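Local structure of subdomain of Desmoplakin Carboxy-Terminal domain (DPCT) (Homo sapiens, 1LM5) at residues B[122-127]-B[175-180]; B[44-47]-B[51-54]. The protein probably helps anchor intermediate filaments to desmosomes, as part of the plakin-repeat carboxy-terminal region of desmoplakin that binds the filaments. All blocks are in the same frame, centred on the assembly; numbering follows the deposited sequence.

Contact 1: residues B[122-127]-B[175-180]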
ATOM      1  N   GLN B 122      -1.057 -11.399  -4.977  1.00 15.39           N
ATOM      2  CA  GLN B 122      -0.725 -10.407  -3.966  1.00 16.28           C
ATOM      3  C   GLN B 122       0.677 -10.646  -3.441  1.00 17.58           C
ATOM      4  O   GLN B 122       1.506  -9.739  -3.406  1.00 16.33           O
ATOM      5  CB  GLN B 122      -1.737 -10.460  -2.813  1.00 17.13           C
ATOM      6  CG  GLN B 122      -3.158 -10.112  -3.238  1.00 16.44           C
ATOM      7  CD  GLN B 122      -4.172 -10.283  -2.118  1.00 19.76           C
ATOM      8  OE1 GLN B 122      -3.871 -10.855  -1.068  1.00 18.29           O
ATOM      9  NE2 GLN B 122      -5.391  -9.800  -2.350  1.00 17.61           N
ATOM     10  N   TYR B 123       0.942 -11.883  -3.045  1.00 18.18           N
ATOM     11  CA  TYR B 123       2.236 -12.239  -2.505  1.00 18.88           C
ATOM     12  C   TYR B 123       3.384 -11.799  -3.404  1.00 18.52           C
ATOM     13  O   TYR B 123       4.319 -11.132  -2.959  1.00 17.31           O
ATOM     14  CB  TYR B 123       2.299 -13.746  -2.290  1.00 19.51           C
ATOM     15  CG  TYR B 123       3.559 -14.171  -1.598  1.00 23.14           C
ATOM     16  CD1 TYR B 123       3.701 -14.015  -0.227  1.00 25.69           C
ATOM     17  CD2 TYR B 123       4.634 -14.693  -2.321  1.00 23.61           C
ATOM     18  CE1 TYR B 123       4.875 -14.367   0.409  1.00 26.56           C
ATOM     19  CE2 TYR B 123       5.809 -15.047  -1.692  1.00 25.42           C
ATOM     20  CZ  TYR B 123       5.925 -14.881  -0.326  1.00 27.62           C
ATOM     21  OH  TYR B 123       7.094 -15.221   0.314  1.00 31.39           O
ATOM     22  N   LEU B 124       3.301 -12.182  -4.672  1.00 19.58           N
ATOM     23  CA  LEU B 124       4.320 -11.861  -5.659  1.00 19.76           C
ATOM     24  C   LEU B 124       4.490 -10.380  -5.918  1.00 20.38           C
ATOM     25  O   LEU B 124       5.523  -9.962  -6.420  1.00 21.63           O
ATOM     26  CB  LEU B 124       4.005 -12.548  -6.989  1.00 17.63           C
ATOM     27  CG  LEU B 124       4.242 -14.057  -7.049  1.00 21.21           C
ATOM     28  CD1 LEU B 124       3.671 -14.602  -8.351  1.00 20.64           C
ATOM     29  CD2 LEU B 124       5.735 -14.353  -6.928  1.00 20.92           C
ATOM     30  N   THR B 125       3.488  -9.586  -5.574  1.00 19.76           N
ATOM     31  CA  THR B 125       3.577  -8.162  -5.833  1.00 20.32           C
ATOM     32  C   THR B 125       3.745  -7.300  -4.592  1.00 21.61           C
ATOM     33  O   THR B 125       3.410  -6.118  -4.603  1.00 20.75           O
ATOM     34  CB  THR B 125       2.356  -7.681  -6.628  1.00 21.17           C
ATOM     35  OG1 THR B 125       1.151  -8.062  -5.948  1.00 17.32           O
ATOM     36  CG2 THR B 125       2.363  -8.312  -8.034  1.00 19.24           C
ATOM     37  N   GLY B 126       4.265  -7.887  -3.523  1.00 22.20           N
ATOM     38  CA  GLY B 126       4.479  -7.094  -2.328  1.00 23.28           C
ATOM     39  C   GLY B 126       4.010  -7.708  -1.031  1.00 23.11           C
ATOM     40  O   GLY B 126       4.582  -7.435   0.020  1.00 25.88           O
ATOM     41  N   GLY B 127       2.972  -8.534  -1.090  1.00 20.77           N
ATOM     42  CA  GLY B 127       2.483  -9.147   0.124  1.00 17.90           C
ATOM     43  C   GLY B 127       0.982  -9.254   0.112  1.00 16.50           C
ATOM     44  O   GLY B 127       0.304  -8.537  -0.624  1.00 16.04           O
ATOM     45  N   ILE B 175       2.670 -20.864 -17.761  1.00 19.39           N
ATOM     46  CA  ILE B 175       3.609 -20.297 -16.819  1.00 17.94           C
ATOM     47  C   ILE B 175       2.842 -19.763 -15.639  1.00 16.58           C
ATOM     48  O   ILE B 175       1.637 -19.564 -15.714  1.00 17.54           O
ATOM     49  CB  ILE B 175       4.385 -19.127 -17.439  1.00 18.28           C
ATOM     50  CG1 ILE B 175       3.419 -17.991 -17.800  1.00 17.18           C
ATOM     51  CG2 ILE B 175       5.138 -19.602 -18.679  1.00 18.38           C
ATOM     52  CD1 ILE B 175       4.112 -16.733 -18.301  1.00 17.86           C
ATOM     53  N   SER B 176       3.553 -19.539 -14.549  1.00 16.80           N
ATOM     54  CA  SER B 176       2.938 -19.011 -13.352  1.00 17.59           C
ATOM     55  C   SER B 176       3.051 -17.505 -13.434  1.00 17.44           C
ATOM     56  O   SER B 176       3.700 -16.960 -14.337  1.00 16.13           O
ATOM     57  CB  SER B 176       3.686 -19.497 -12.109  1.00 16.91           C
ATOM     58  OG  SER B 176       4.951 -18.866 -12.008  1.00 20.37           O
ATOM     59  N   TYR B 177       2.432 -16.833 -12.481  1.00 16.09           N
ATOM     60  CA  TYR B 177       2.510 -15.390 -12.449  1.00 15.80           C
ATOM     61  C   TYR B 177       3.932 -14.971 -12.127  1.00 17.22           C
ATOM     62  O   TYR B 177       4.407 -13.937 -12.597  1.00 17.00           O
ATOM     63  CB  TYR B 177       1.564 -14.825 -11.401  1.00 15.00           C
ATOM     64  CG  TYR B 177       1.316 -13.353 -11.619  1.00 13.72           C
ATOM     65  CD1 TYR B 177       0.475 -12.925 -12.642  1.00 14.78           C
ATOM     66  CD2 TYR B 177       1.926 -12.393 -10.818  1.00 15.56           C
ATOM     67  CE1 TYR B 177       0.240 -11.576 -12.868  1.00 14.75           C
ATOM     68  CE2 TYR B 177       1.697 -11.032 -11.032  1.00 15.97           C
ATOM     69  CZ  TYR B 177       0.846 -10.638 -12.060  1.00 12.88           C
ATOM     70  OH  TYR B 177       0.567  -9.308 -12.256  1.00 14.61           O
ATOM     71  N   LYS B 178       4.598 -15.763 -11.295  1.00 17.21           N
ATOM     72  CA  LYS B 178       5.979 -15.501 -10.932  1.00 18.61           C
ATOM     73  C   LYS B 178       6.786 -15.522 -12.233  1.00 17.63           C
ATOM     74  O   LYS B 178       7.622 -14.648 -12.482  1.00 19.35           O
ATOM     75  CB  LYS B 178       6.466 -16.591  -9.972  1.00 21.98           C
ATOM     76  CG  LYS B 178       7.966 -16.726  -9.850  1.00 25.53           C
ATOM     77  CD  LYS B 178       8.589 -15.634  -9.020  1.00 29.61           C
ATOM     78  CE  LYS B 178      10.001 -16.049  -8.620  1.00 30.82           C
ATOM     79  NZ  LYS B 178      10.692 -14.988  -7.834  1.00 37.45           N
ATOM     80  N   ASP B 179       6.529 -16.528 -13.063  1.00 17.30           N
ATOM     81  CA  ASP B 179       7.215 -16.639 -14.347  1.00 19.26           C
ATOM     82  C   ASP B 179       6.906 -15.428 -15.204  1.00 18.33           C
ATOM     83  O   ASP B 179       7.781 -14.898 -15.872  1.00 20.78           O
ATOM     84  CB  ASP B 179       6.747 -17.866 -15.126  1.00 19.54           C
ATOM     85  CG  ASP B 179       7.146 -19.162 -14.473  1.00 20.66           C
ATOM     86  OD1 ASP B 179       6.381 -20.137 -14.598  1.00 20.04           O
ATOM     87  OD2 ASP B 179       8.226 -19.208 -13.850  1.00 20.51           O
ATOM     88  N   ALA B 180       5.638 -15.031 -15.206  1.00 18.38           N
ATOM     89  CA  ALA B 180       5.193 -13.900 -15.996  1.00 18.06           C
ATOM     90  C   ALA B 180       5.981 -12.653 -15.614  1.00 18.19           C
ATOM     91  O   ALA B 180       6.437 -11.925 -16.479  1.00 18.22           O
ATOM     92  CB  ALA B 180       3.705 -13.673 -15.790  1.00 17.98           C
TER
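L124 overlaps the first turn of helix 177-183, its two methyls dividing the work. CD1 lies over the backbone between Y177 and K178, 3.3 Å from K178 N, and also meets the start of the tyrosine side chain at Y177 CB, 3.7 Å away. CD2 faces the aliphatic part of K178, 3.8 Å from K178 CD, and the two side chains cross at about a right angle. The lysine chain bends at chi2 (76°), and its ammonium leads away from L124 to a salt bridge with E6 and a hydrogen bond to L5 O.

Y177 has its CG anti to the backbone N (chi1 -163°), which lays the ring alongside L124 and T125, one edge against them. L124 CD1 meets that edge in the ring plane, and T125 CG2 approaches the same ring at Y177 CE2, 4.1 Å away. Beyond this contact the ring packs edge-to-face on F121, and its hydroxyl is hydrogen-bonded to I11 N.

Each segment is braced internally. Q122 O accepts from T125 N at 2.9 Å and from G127 N at 3.0 Å, the two donors coming from opposite faces of its plane. Within segment 175-180, D179 N donates to S176 OG at 3.0 Å, while S176 N returns a nearly straight bond (179°) to D179 OD1. This reciprocal pair is a capping box, which starts helix 177-183 where L124 packs against its first turn, joining segment 122-127 to the capped start of that helix within the plakin-repeat fold.

Contact 2: residues B[44-47]-B[51-54]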
ATOM      1  N   GLU B  44      -7.050 -10.281 -12.883  1.00 14.19           N
ATOM      2  CA  GLU B  44      -7.347 -10.610 -11.491  1.00 16.13           C
ATOM      3  C   GLU B  44      -6.181 -10.163 -10.637  1.00 15.34           C
ATOM      4  O   GLU B  44      -6.365  -9.594  -9.574  1.00 14.38           O
ATOM      5  CB  GLU B  44      -7.546 -12.113 -11.311  1.00 17.28           C
ATOM      6  CG  GLU B  44      -8.779 -12.650 -11.992  1.00 17.35           C
ATOM      7  CD  GLU B  44      -8.874 -14.149 -11.883  1.00 20.48           C
ATOM      8  OE1 GLU B  44      -7.816 -14.800 -11.758  1.00 19.94           O
ATOM      9  OE2 GLU B  44     -10.003 -14.671 -11.941  1.00 22.44           O
ATOM     10  N   ALA B  45      -4.975 -10.424 -11.120  1.00 16.06           N
ATOM     11  CA  ALA B  45      -3.782 -10.046 -10.383  1.00 15.47           C
ATOM     12  C   ALA B  45      -3.823  -8.552 -10.077  1.00 15.82           C
ATOM     13  O   ALA B  45      -3.347  -8.114  -9.035  1.00 15.49           O
ATOM     14  CB  ALA B  45      -2.538 -10.388 -11.184  1.00 12.26           C
ATOM     15  N   GLN B  46      -4.411  -7.777 -10.981  1.00 14.35           N
ATOM     16  CA  GLN B  46      -4.495  -6.344 -10.772  1.00 14.96           C
ATOM     17  C   GLN B  46      -5.627  -6.046  -9.816  1.00 14.45           C
ATOM     18  O   GLN B  46      -5.449  -5.330  -8.844  1.00 13.43           O
ATOM     19  CB  GLN B  46      -4.740  -5.632 -12.096  1.00 15.19           C
ATOM     20  CG  GLN B  46      -3.681  -5.918 -13.125  1.00 13.97           C
ATOM     21  CD  GLN B  46      -3.936  -5.157 -14.389  1.00 14.17           C
ATOM     22  OE1 GLN B  46      -5.028  -4.643 -14.586  1.00 16.61           O
ATOM     23  NE2 GLN B  46      -2.935  -5.080 -15.262  1.00 15.80           N
ATOM     24  N   ALA B  47      -6.791  -6.621 -10.090  1.00 15.97           N
ATOM     25  CA  ALA B  47      -7.944  -6.383  -9.237  1.00 15.62           C
ATOM     26  C   ALA B  47      -7.668  -6.737  -7.781  1.00 15.77           C
ATOM     27  O   ALA B  47      -7.994  -5.965  -6.878  1.00 16.87           O
ATOM     28  CB  ALA B  47      -9.147  -7.183  -9.741  1.00 16.23           C
ATOM     29  N   GLY B  51      -6.553  -2.724  -7.918  1.00 17.95           N
ATOM     30  CA  GLY B  51      -7.302  -2.195  -9.036  1.00 18.24           C
ATOM     31  C   GLY B  51      -6.779  -2.570 -10.397  1.00 16.78           C
ATOM     32  O   GLY B  51      -5.598  -2.880 -10.569  1.00 14.88           O
ATOM     33  N   ILE B  52      -7.685  -2.552 -11.369  1.00 18.09           N
ATOM     34  CA  ILE B  52      -7.320  -2.834 -12.741  1.00 16.64           C
ATOM     35  C   ILE B  52      -6.351  -1.710 -13.091  1.00 17.64           C
ATOM     36  O   ILE B  52      -6.610  -0.541 -12.797  1.00 19.07           O
ATOM     37  CB  ILE B  52      -8.560  -2.784 -13.639  1.00 16.81           C
ATOM     38  CG1 ILE B  52      -9.560  -3.853 -13.179  1.00 18.07           C
ATOM     39  CG2 ILE B  52      -8.163  -3.012 -15.085  1.00 17.55           C
ATOM     40  CD1 ILE B  52      -8.979  -5.281 -13.203  1.00 20.18           C
ATOM     41  N   ILE B  53      -5.223  -2.054 -13.693  1.00 17.41           N
ATOM     42  CA  ILE B  53      -4.242  -1.034 -14.010  1.00 17.93           C
ATOM     43  C   ILE B  53      -4.499  -0.403 -15.362  1.00 17.89           C
ATOM     44  O   ILE B  53      -4.576  -1.096 -16.373  1.00 17.70           O
ATOM     45  CB  ILE B  53      -2.815  -1.621 -13.975  1.00 16.57           C
ATOM     46  CG1 ILE B  53      -2.549  -2.196 -12.583  1.00 19.94           C
ATOM     47  CG2 ILE B  53      -1.777  -0.528 -14.322  1.00 18.90           C
ATOM     48  CD1 ILE B  53      -1.239  -2.957 -12.461  1.00 23.93           C
ATOM     49  N   HIS B  54      -4.633   0.921 -15.384  1.00 17.85           N
ATOM     50  CA  HIS B  54      -4.862   1.578 -16.659  1.00 20.20           C
ATOM     51  C   HIS B  54      -3.552   1.415 -17.417  1.00 18.88           C
ATOM     52  O   HIS B  54      -2.501   1.815 -16.943  1.00 17.53           O
ATOM     53  CB  HIS B  54      -5.198   3.046 -16.480  1.00 21.14           C
ATOM     54  CG  HIS B  54      -5.613   3.698 -17.756  1.00 22.21           C
ATOM     55  ND1 HIS B  54      -4.746   3.866 -18.813  1.00 24.24           N
ATOM     56  CD2 HIS B  54      -6.821   4.138 -18.184  1.00 23.93           C
ATOM     57  CE1 HIS B  54      -5.403   4.378 -19.841  1.00 26.32           C
ATOM     58  NE2 HIS B  54      -6.663   4.551 -19.485  1.00 24.04           N
TER
HETATM   59  O   HOH W   1      -5.502  -3.448 -17.122  1.00 14.24           O
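Q46 carries most of the contact. Its CG stands anti to the carbonyl carbon (chi1 -58°) and the chain beyond is extended, bringing the amide to the backbone of strand 52-53. There Q46 OE1 accepts from I53 N at 2.7 Å with an N-H...O angle of 168°. The bond is straight at the hydrogen, yet the donor stands well above the amide plane, 66° out of it. A water also donates to Q46 OE1, at 2.8 Å, and to I53 O, at 2.6 Å, so the side-chain oxygen is linked to both the N-H and the carbonyl of I53. Q46 NE2 is hydrogen-bonded to I11 O and A12 O, which together with the OE1 bonds should fix the rotation of the amide. The chain of I53 crosses the glutamine at about a right angle, with I53 CB 3.7 Å from Q46 NE2.

The backbone of Q46 contributes as well: its carbonyl O accepts from G51 N at 3.0 Å. G51 adopts backbone angles that would jam a CB against the preceding carbonyl O.

A47 closes the segment with a lighter touch, its CB lying 4.0 Å from I52 CD1. The same helical turn is tied to helix 112-124, where E44 forms a salt bridge with R117 and A45 touches F121. A helix end thus turns through a glycine into the first strand of an antiparallel hairpin. That hairpin of strands 52-53 and 60-61, followed by helices 63-68 and 74-88, is consistent with the hairpin-and-two-helices plan of a plakin repeat.

In the fold
The centres of contact 1 and contact 2 lie 13 Å apart, and both segments of contact 2 precede those of contact 1 in the sequence. Segment 44-47 is the last turn of helix 36-47, while 122-127 runs from helix 112-124 into a loop. The contacts meet through Y177, whose OH comes within 3.5 Å of A45 CB in a packing contact, so the tyrosine that receives L124 and T125 also reaches helix 36-47. F121 touches both Y177 and A45. A second tie is I11: its N is hydrogen-bonded to Y177 OH and its O to Q46 NE2, putting strand 11-16 beside both contacts.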